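Local coordinates for protein short chain dehydrogenase (Rhodopseudomonas palustris, PDB 3H7A) that probably catalyses an NAD(P)(H)-dependent oxidation or reduction of a substrate not yet established, at residues Gly118-Ser121 / Gly122-Ser125; Ser157-Phe160 / Gly161-Ala164; Ser168-Arg171 / Glu172-Lys176. One frame throughout, in Å; residues are numbered along the deposited sequence.

The three contacts are short runs on two long helices of a Rossmann-type fold. Contact 1 lies in helix 104-132, and contacts 2 and 3 follow one another along helix 153-173. The two helices pack together at both levels: Gly118 CA of contact 1 meets Leu162 CD1 of contact 2 at 3.8 Å, and Gly122 O meets Met169 CE of contact 3 at 3.5 Å. The centres of contacts 1 and 2 lie about 14 Å apart. Those of contacts 1 and 3 are about 13 Å apart. Contacts 2 and 3 have centres about 17 Å apart. All three reach the second subunit. Contact 2 also holds Lys159, which occupies the lysine position of the family's YxxxK motif.

Contact 1: residues Gly118-Ser121 / Gly122-Ser125; sequences GFVS and GRES
Gly118 O accepts from Gly122 N in the first of the regular alpha-helical bonds here, followed by Phe119 to Arg123 and Val120 to Glu124; the Arg123 N to Phe119 O bond is 2.9 Å and nearly straight, with an angle of 169° at the hydrogen. The last turn is gripped twice. Ser121 O takes both Ser125 N at 3.0 Å and Ser125 OG at 2.7 Å, and the two donors come from opposite faces of the carbonyl plane. The serine hydroxyl thus folds back on its own helix, and it also pairs with Thr87 OG1. On the flank that faces the second subunit, Phe119 and Arg123 meet one turn apart, with Arg123 NH1 3.6 Å from Phe119 CE2 and the guanidinium plane turned 73° from the ring. The arginine chain runs out extended and then bends at chi3 (62°), which swings the guanidinium back beside the ring and over towards Val120 CG1. Its NE donates 2.7 Å to the anti lone pair of Glu124 OE2, forming a salt bridge between successive residues, while NH2 adds a weak bond to the same oxygen. Glu124 OE1 is paired with Arg127, so the carboxylate is bracketed by two arginines. Arg123 NH1 reaches across to Asp104 and Thr102 O of the second subunit, and Phe119 stacks on Phe107 of that subunit. A leucine in place of Arg123 would probably leave Asp104 of the second subunit without this charge partner and Glu124 held by Arg127 but not from its other side. The opposite flank of helix 104-132 faces inward, where Ser121 and Ser125 pack against strand 84-89 and, together with Glu124, against helix 68-81.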
ATOM      1  N   GLY B 118       0.395  -6.552  22.624  1.00 18.08           N
ATOM      2  CA  GLY B 118      -0.745  -6.002  21.925  1.00 17.88           C
ATOM      3  C   GLY B 118      -1.769  -7.044  21.589  1.00 21.51           C
ATOM      4  O   GLY B 118      -2.960  -6.788  21.689  1.00 26.69           O
ATOM      5  N   PHE B 119      -1.302  -8.215  21.170  1.00 22.00           N
ATOM      6  CA  PHE B 119      -2.198  -9.337  20.903  1.00 19.05           C
ATOM      7  C   PHE B 119      -2.978  -9.724  22.157  1.00 23.52           C
ATOM      8  O   PHE B 119      -4.183  -9.953  22.087  1.00 21.27           O
ATOM      9  CB  PHE B 119      -1.423 -10.544  20.365  1.00 21.26           C
ATOM     10  CG  PHE B 119      -2.191 -11.852  20.458  1.00 22.90           C
ATOM     11  CD1 PHE B 119      -3.274 -12.096  19.626  1.00 20.54           C
ATOM     12  CD2 PHE B 119      -1.817 -12.823  21.377  1.00 25.23           C
ATOM     13  CE1 PHE B 119      -3.983 -13.288  19.707  1.00 23.26           C
ATOM     14  CE2 PHE B 119      -2.521 -14.020  21.477  1.00 15.99           C
ATOM     15  CZ  PHE B 119      -3.606 -14.250  20.637  1.00 16.81           C
ATOM     16  N   VAL B 120      -2.292  -9.789  23.295  1.00 25.91           N
ATOM     17  CA  VAL B 120      -2.925 -10.251  24.525  1.00 20.43           C
ATOM     18  C   VAL B 120      -3.908  -9.205  25.009  1.00 22.88           C
ATOM     19  O   VAL B 120      -5.056  -9.537  25.314  1.00 18.38           O
ATOM     20  CB  VAL B 120      -1.907 -10.659  25.614  1.00 19.88           C
ATOM     21  CG1 VAL B 120      -2.615 -11.068  26.909  1.00 22.66           C
ATOM     22  CG2 VAL B 120      -1.030 -11.820  25.103  1.00 17.69           C
ATOM     23  N   SER B 121      -3.473  -7.944  25.021  1.00 20.50           N
ATOM     24  CA  SER B 121      -4.351  -6.820  25.351  1.00 17.77           C
ATOM     25  C   SER B 121      -5.579  -6.757  24.470  1.00 23.73           C
ATOM     26  O   SER B 121      -6.676  -6.466  24.953  1.00 25.36           O
ATOM     27  CB  SER B 121      -3.602  -5.512  25.195  1.00 15.20           C
ATOM     28  OG  SER B 121      -2.493  -5.506  26.058  1.00 20.50           O
ATOM     29  N   GLY B 122      -5.393  -7.013  23.178  1.00 19.94           N
ATOM     30  CA  GLY B 122      -6.493  -6.948  22.241  1.00 19.26           C
ATOM     31  C   GLY B 122      -7.488  -8.062  22.489  1.00 22.47           C
ATOM     32  O   GLY B 122      -8.684  -7.806  22.635  1.00 23.77           O
ATOM     33  N   ARG B 123      -6.981  -9.294  22.536  1.00 25.30           N
ATOM     34  CA  ARG B 123      -7.797 -10.489  22.751  1.00 23.14           C
ATOM     35  C   ARG B 123      -8.583 -10.441  24.055  1.00 28.19           C
ATOM     36  O   ARG B 123      -9.787 -10.730  24.082  1.00 26.01           O
ATOM     37  CB  ARG B 123      -6.920 -11.750  22.725  1.00 24.14           C
ATOM     38  CG  ARG B 123      -7.725 -13.052  22.794  1.00 22.46           C
ATOM     39  CD  ARG B 123      -6.840 -14.249  23.124  1.00 27.86           C
ATOM     40  NE  ARG B 123      -6.198 -14.117  24.433  1.00 30.83           N
ATOM     41  CZ  ARG B 123      -5.116 -14.786  24.817  1.00 30.89           C
ATOM     42  NH1 ARG B 123      -4.537 -15.652  23.990  1.00 25.27           N
ATOM     43  NH2 ARG B 123      -4.611 -14.589  26.030  1.00 25.87           N
ATOM     44  N   GLU B 124      -7.907 -10.049  25.130  1.00 27.85           N
ATOM     45  CA  GLU B 124      -8.558  -9.957  26.430  1.00 26.18           C
ATOM     46  C   GLU B 124      -9.540  -8.795  26.526  1.00 29.63           C
ATOM     47  O   GLU B 124     -10.577  -8.942  27.160  1.00 30.54           O
ATOM     48  CB  GLU B 124      -7.528  -9.943  27.573  1.00 23.65           C
ATOM     49  CG  GLU B 124      -6.702 -11.237  27.667  1.00 28.42           C
ATOM     50  CD  GLU B 124      -7.560 -12.515  27.677  1.00 34.46           C
ATOM     51  OE1 GLU B 124      -8.454 -12.646  28.548  1.00 33.67           O
ATOM     52  OE2 GLU B 124      -7.334 -13.392  26.810  1.00 30.28           O
ATOM     53  N   SER B 125      -9.224  -7.656  25.901  1.00 28.04           N
ATOM     54  CA  SER B 125     -10.182  -6.559  25.791  1.00 23.54           C
ATOM     55  C   SER B 125     -11.436  -6.965  25.018  1.00 28.05           C
ATOM     56  O   SER B 125     -12.536  -6.659  25.438  1.00 26.75           O
ATOM     57  CB  SER B 125      -9.543  -5.348  25.136  1.00 27.13           C
ATOM     58  OG  SER B 125      -8.550  -4.810  25.987  1.00 23.81           O
TER

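Contact 2: residues Ser157-Phe160 / Gly161-Ala164; sequences SAKF and GLRA
Ser157 and Gly161 begin a run of four backbone hydrogen bonds that join this part of the helix turn to turn, continuing with Ala158 to Leu162, Lys159 to Arg163 and Phe160 to Ala164. Side-chain contact within the run is slight: Leu162 CD2 lies 4.1 Å from the amine nitrogen Lys159 NZ, the two chains side by side and pointing the same way. Lys159 is coiled, with chi2 and chi3 both near -60°, and its NZ is hydrogen-bonded to Thr140 O. Among the charged groups, Arg163 is extended from CG to NE and forms a salt bridge through NE with Glu237. Across the subunit boundary, Ser157 OG bonds to Gly161 O of the second subunit and the reverse pair forms as well, while Phe160 packs on Ala164 of that subunit, and Arg163 and Ala164 pack on its Phe160. The small serine, glycine and alanine probably let the partner helix come close enough for reciprocal hydroxyl-to-carbonyl bonds, whereas Lys159, placed as in the YxxxK motif but with phenylalanine at the tyrosine position, is tied to a main-chain carbonyl of its own subunit.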
ATOM      1  N   SER B 157       9.489  -5.426  12.573  1.00 15.59           N
ATOM      2  CA  SER B 157       8.853  -6.763  12.599  1.00 13.86           C
ATOM      3  C   SER B 157       7.715  -6.806  13.600  1.00 18.01           C
ATOM      4  O   SER B 157       6.613  -7.284  13.299  1.00 18.19           O
ATOM      5  CB  SER B 157       9.846  -7.856  12.932  1.00 16.68           C
ATOM      6  OG  SER B 157       9.206  -9.113  12.821  1.00 15.71           O
ATOM      7  N   ALA B 158       7.981  -6.269  14.784  1.00 21.03           N
ATOM      8  CA  ALA B 158       6.975  -6.195  15.834  1.00 18.38           C
ATOM      9  C   ALA B 158       5.852  -5.209  15.496  1.00 20.19           C
ATOM     10  O   ALA B 158       4.695  -5.489  15.798  1.00 18.27           O
ATOM     11  CB  ALA B 158       7.625  -5.830  17.158  1.00 19.50           C
ATOM     12  N   LYS B 159       6.175  -4.054  14.901  1.00 19.43           N
ATOM     13  CA  LYS B 159       5.123  -3.082  14.512  1.00 19.22           C
ATOM     14  C   LYS B 159       4.203  -3.570  13.368  1.00 17.63           C
ATOM     15  O   LYS B 159       2.981  -3.401  13.441  1.00 21.11           O
ATOM     16  CB  LYS B 159       5.689  -1.680  14.216  1.00 19.99           C
ATOM     17  CG  LYS B 159       6.465  -1.045  15.366  1.00 17.97           C
ATOM     18  CD  LYS B 159       5.647  -0.850  16.655  1.00 17.72           C
ATOM     19  CE  LYS B 159       4.475   0.052  16.466  1.00 17.56           C
ATOM     20  NZ  LYS B 159       3.880   0.396  17.792  1.00 24.38           N
ATOM     21  N   PHE B 160       4.793  -4.198  12.352  1.00 16.04           N
ATOM     22  CA  PHE B 160       4.046  -4.856  11.274  1.00 15.89           C
ATOM     23  C   PHE B 160       3.161  -5.924  11.898  1.00 16.75           C
ATOM     24  O   PHE B 160       1.976  -6.020  11.582  1.00 22.94           O
ATOM     25  CB  PHE B 160       5.000  -5.545  10.309  1.00 15.90           C
ATOM     26  CG  PHE B 160       5.443  -4.703   9.143  1.00  8.65           C
ATOM     27  CD1 PHE B 160       6.103  -3.488   9.332  1.00 12.60           C
ATOM     28  CD2 PHE B 160       5.319  -5.198   7.846  1.00 12.36           C
ATOM     29  CE1 PHE B 160       6.561  -2.768   8.233  1.00 10.47           C
ATOM     30  CE2 PHE B 160       5.760  -4.483   6.770  1.00 17.32           C
ATOM     31  CZ  PHE B 160       6.410  -3.274   6.965  1.00 16.67           C
ATOM     32  N   GLY B 161       3.749  -6.706  12.802  1.00 17.34           N
ATOM     33  CA  GLY B 161       3.031  -7.773  13.510  1.00 17.74           C
ATOM     34  C   GLY B 161       1.826  -7.236  14.261  1.00 11.56           C
ATOM     35  O   GLY B 161       0.741  -7.816  14.193  1.00 21.60           O
ATOM     36  N   LEU B 162       2.006  -6.114  14.966  1.00 19.61           N
ATOM     37  CA  LEU B 162       0.876  -5.460  15.656  1.00 16.00           C
ATOM     38  C   LEU B 162      -0.233  -4.990  14.673  1.00 18.69           C
ATOM     39  O   LEU B 162      -1.445  -5.123  14.941  1.00 20.23           O
ATOM     40  CB  LEU B 162       1.377  -4.270  16.514  1.00 16.96           C
ATOM     41  CG  LEU B 162       0.293  -3.647  17.410  1.00 21.30           C
ATOM     42  CD1 LEU B 162      -0.109  -4.629  18.486  1.00 20.59           C
ATOM     43  CD2 LEU B 162       0.763  -2.323  18.027  1.00 16.76           C
ATOM     44  N   ARG B 163       0.187  -4.434  13.537  1.00 17.60           N
ATOM     45  CA  ARG B 163      -0.742  -3.962  12.509  1.00 16.96           C
ATOM     46  C   ARG B 163      -1.601  -5.114  11.990  1.00 20.85           C
ATOM     47  O   ARG B 163      -2.821  -4.985  11.884  1.00 21.74           O
ATOM     48  CB  ARG B 163       0.036  -3.307  11.360  1.00 18.64           C
ATOM     49  CG  ARG B 163      -0.849  -2.683  10.310  1.00 22.46           C
ATOM     50  CD  ARG B 163       0.001  -1.960   9.288  1.00 19.97           C
ATOM     51  NE  ARG B 163      -0.866  -1.231   8.368  1.00 20.87           N
ATOM     52  CZ  ARG B 163      -0.993  -1.512   7.079  1.00 29.47           C
ATOM     53  NH1 ARG B 163      -0.303  -2.511   6.539  1.00 23.01           N
ATOM     54  NH2 ARG B 163      -1.807  -0.781   6.329  1.00 27.20           N
ATOM     55  N   ALA B 164      -0.978  -6.255  11.698  1.00  9.83           N
ATOM     56  CA  ALA B 164      -1.768  -7.440  11.294  1.00 13.25           C
ATOM     57  C   ALA B 164      -2.789  -7.887  12.331  1.00 16.97           C
ATOM     58  O   ALA B 164      -3.902  -8.318  11.972  1.00 20.62           O
ATOM     59  CB  ALA B 164      -0.869  -8.568  10.998  1.00 15.29           C
TER

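Contact 3: residues Ser168-Arg171 / Glu172-Lys176; sequences SMAR and ELMPK
Met169 and Leu173 meet one helical turn apart, Met169 CE lying 3.9 Å from Leu173 CD1 where the two chains cross. The methionine is bent at chi3 (54°), and this turn brings its terminal methyl round to the leucine. On another flank, Ala170 CB touches Met174 SD at 4.1 Å. Beneath these side chains the backbone holds the spacing: Leu173 N donates to Met169 O at 2.8 Å, and Met174 N to Ala170 O at 3.0 Å. The latter carbonyl also receives a weak, long bond from Leu173 N. At the next position the pattern breaks, because Pro175 has no N-H to give; its CD rests 3.5 Å from Arg171 O instead. Lys176 N then bonds to Leu173 O at 2.8 Å across the 3-10 segment at 174-175. Glu172 N makes only a weak bond to Ser168 O, but a water reinforces that turn by donating to Ser168 O and, at 2.6 Å, to Glu172 OE1. The same carboxylate oxygen takes Ile99 N of the second subunit, which probably fixes the carboxylate against rotation. Ser168 OG lies within hydrogen-bonding distance of two carbonyls, Ala164 O of its own helix and Gly149 O of the second subunit, which must share its single proton. Further out, Met169 packs on Ile137 and Phe139 of strand 135-142, Leu173 on Ile178 as well as on Ala126 and Leu130 of helix 104-132, and Met174 on Tyr243 of the third subunit. This is the C-terminal end of the crossover helix in a beta-alpha-beta unit, where helix 153-173 unwinds through a proline-containing turn and leads into strand 178-185 of the parallel Rossmann sheet.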
ATOM      1  N   SER B 168      -6.761  -8.046  11.524  1.00 22.17           N
ATOM      2  CA  SER B 168      -7.507  -9.284  11.740  1.00 23.41           C
ATOM      3  C   SER B 168      -8.596  -9.154  12.798  1.00 26.83           C
ATOM      4  O   SER B 168      -9.674  -9.759  12.683  1.00 25.79           O
ATOM      5  CB  SER B 168      -6.548 -10.390  12.148  1.00 27.66           C
ATOM      6  OG  SER B 168      -5.716 -10.743  11.061  1.00 24.24           O
ATOM      7  N   MET B 169      -8.306  -8.379  13.836  1.00 22.19           N
ATOM      8  CA  MET B 169      -9.290  -8.177  14.887  1.00 24.88           C
ATOM      9  C   MET B 169     -10.406  -7.326  14.315  1.00 20.84           C
ATOM     10  O   MET B 169     -11.576  -7.591  14.564  1.00 24.76           O
ATOM     11  CB  MET B 169      -8.665  -7.531  16.128  1.00 21.45           C
ATOM     12  CG  MET B 169      -7.827  -8.502  17.011  1.00 21.42           C
ATOM     13  SD  MET B 169      -7.153  -7.787  18.528  1.00 12.61           S
ATOM     14  CE  MET B 169      -8.650  -7.121  19.250  1.00 20.25           C
ATOM     15  N   ALA B 170     -10.041  -6.322  13.523  1.00 22.70           N
ATOM     16  CA  ALA B 170     -11.032  -5.429  12.908  1.00 24.79           C
ATOM     17  C   ALA B 170     -11.981  -6.166  11.959  1.00 23.50           C
ATOM     18  O   ALA B 170     -13.188  -5.984  12.030  1.00 20.44           O
ATOM     19  CB  ALA B 170     -10.354  -4.247  12.212  1.00 20.80           C
ATOM     20  N   ARG B 171     -11.444  -7.027  11.102  1.00 23.31           N
ATOM     21  CA  ARG B 171     -12.277  -7.754  10.169  1.00 26.86           C
ATOM     22  C   ARG B 171     -13.304  -8.603  10.932  1.00 26.43           C
ATOM     23  O   ARG B 171     -14.454  -8.676  10.525  1.00 30.74           O
ATOM     24  CB  ARG B 171     -11.441  -8.626   9.217  1.00 30.82           C
ATOM     25  CG  ARG B 171     -10.368  -7.904   8.392  1.00 37.10           C
ATOM     26  CD  ARG B 171     -10.889  -7.009   7.271  1.00 48.94           C
ATOM     27  NE  ARG B 171     -11.819  -7.695   6.379  1.00 60.31           N
ATOM     28  CZ  ARG B 171     -12.567  -7.087   5.459  1.00 70.91           C
ATOM     29  NH1 ARG B 171     -13.397  -7.799   4.706  1.00 72.98           N
ATOM     30  NH2 ARG B 171     -12.493  -5.770   5.290  1.00 69.82           N
ATOM     31  N   GLU B 172     -12.888  -9.192  12.054  1.00 25.62           N
ATOM     32  CA  GLU B 172     -13.762 -10.040  12.881  1.00 27.41           C
ATOM     33  C   GLU B 172     -14.759  -9.278  13.774  1.00 26.07           C
ATOM     34  O   GLU B 172     -15.913  -9.690  13.911  1.00 27.87           O
ATOM     35  CB  GLU B 172     -12.932 -11.000  13.740  1.00 26.50           C
ATOM     36  CG  GLU B 172     -13.735 -12.182  14.300  1.00 30.38           C
ATOM     37  CD  GLU B 172     -13.001 -13.023  15.356  1.00 29.90           C
ATOM     38  OE1 GLU B 172     -11.750 -13.079  15.348  1.00 26.55           O
ATOM     39  OE2 GLU B 172     -13.696 -13.649  16.196  1.00 31.42           O
ATOM     40  N   LEU B 173     -14.316  -8.172  14.366  1.00 25.47           N
ATOM     41  CA  LEU B 173     -15.056  -7.546  15.468  1.00 24.61           C
ATOM     42  C   LEU B 173     -15.784  -6.259  15.123  1.00 23.37           C
ATOM     43  O   LEU B 173     -16.707  -5.881  15.839  1.00 23.20           O
ATOM     44  CB  LEU B 173     -14.144  -7.331  16.689  1.00 24.79           C
ATOM     45  CG  LEU B 173     -13.290  -8.517  17.172  1.00 26.32           C
ATOM     46  CD1 LEU B 173     -12.248  -8.047  18.174  1.00 23.31           C
ATOM     47  CD2 LEU B 173     -14.111  -9.661  17.749  1.00 18.46           C
ATOM     48  N   MET B 174     -15.384  -5.576  14.049  1.00 24.09           N
ATOM     49  CA  MET B 174     -16.141  -4.404  13.610  1.00 22.51           C
ATOM     50  C   MET B 174     -17.626  -4.732  13.319  1.00 29.01           C
ATOM     51  O   MET B 174     -18.499  -3.990  13.789  1.00 27.38           O
ATOM     52  CB  MET B 174     -15.440  -3.618  12.482  1.00 24.23           C
ATOM     53  CG  MET B 174     -14.374  -2.613  12.992  1.00 23.06           C
ATOM     54  SD  MET B 174     -13.575  -1.803  11.614  1.00 23.26           S
ATOM     55  CE  MET B 174     -13.074  -0.257  12.340  1.00 18.56           C
ATOM     56  N   PRO B 175     -17.933  -5.867  12.621  1.00 24.23           N
ATOM     57  CA  PRO B 175     -19.371  -6.206  12.531  1.00 29.58           C
ATOM     58  C   PRO B 175     -20.028  -6.624  13.852  1.00 31.72           C
ATOM     59  O   PRO B 175     -21.249  -6.782  13.892  1.00 34.22           O
ATOM     60  CB  PRO B 175     -19.397  -7.398  11.559  1.00 28.95           C
ATOM     61  CG  PRO B 175     -18.077  -7.363  10.858  1.00 29.70           C
ATOM     62  CD  PRO B 175     -17.120  -6.854  11.877  1.00 26.13           C
ATOM     63  N   LYS B 176     -19.229  -6.801  14.904  1.00 30.67           N
ATOM     64  CA  LYS B 176     -19.721  -7.215  16.217  0.50 31.14           C
ATOM     65  C   LYS B 176     -19.671  -6.056  17.206  1.00 30.48           C
ATOM     66  O   LYS B 176     -19.646  -6.272  18.420  1.00 37.86           O
ATOM     67  CB  LYS B 176     -18.913  -8.400  16.755  0.50 31.70           C
ATOM     68  CG  LYS B 176     -18.996  -9.650  15.901  0.50 32.80           C
ATOM     69  CD  LYS B 176     -18.581 -10.880  16.681  0.50 43.33           C
ATOM     70  CE  LYS B 176     -18.571 -12.107  15.788  0.50 48.62           C
ATOM     71  NZ  LYS B 176     -17.356 -12.135  14.928  0.50 44.70           N
TER
HETATM   72  O   HOH W   1      -9.811 -12.301  13.737  1.00 30.35           O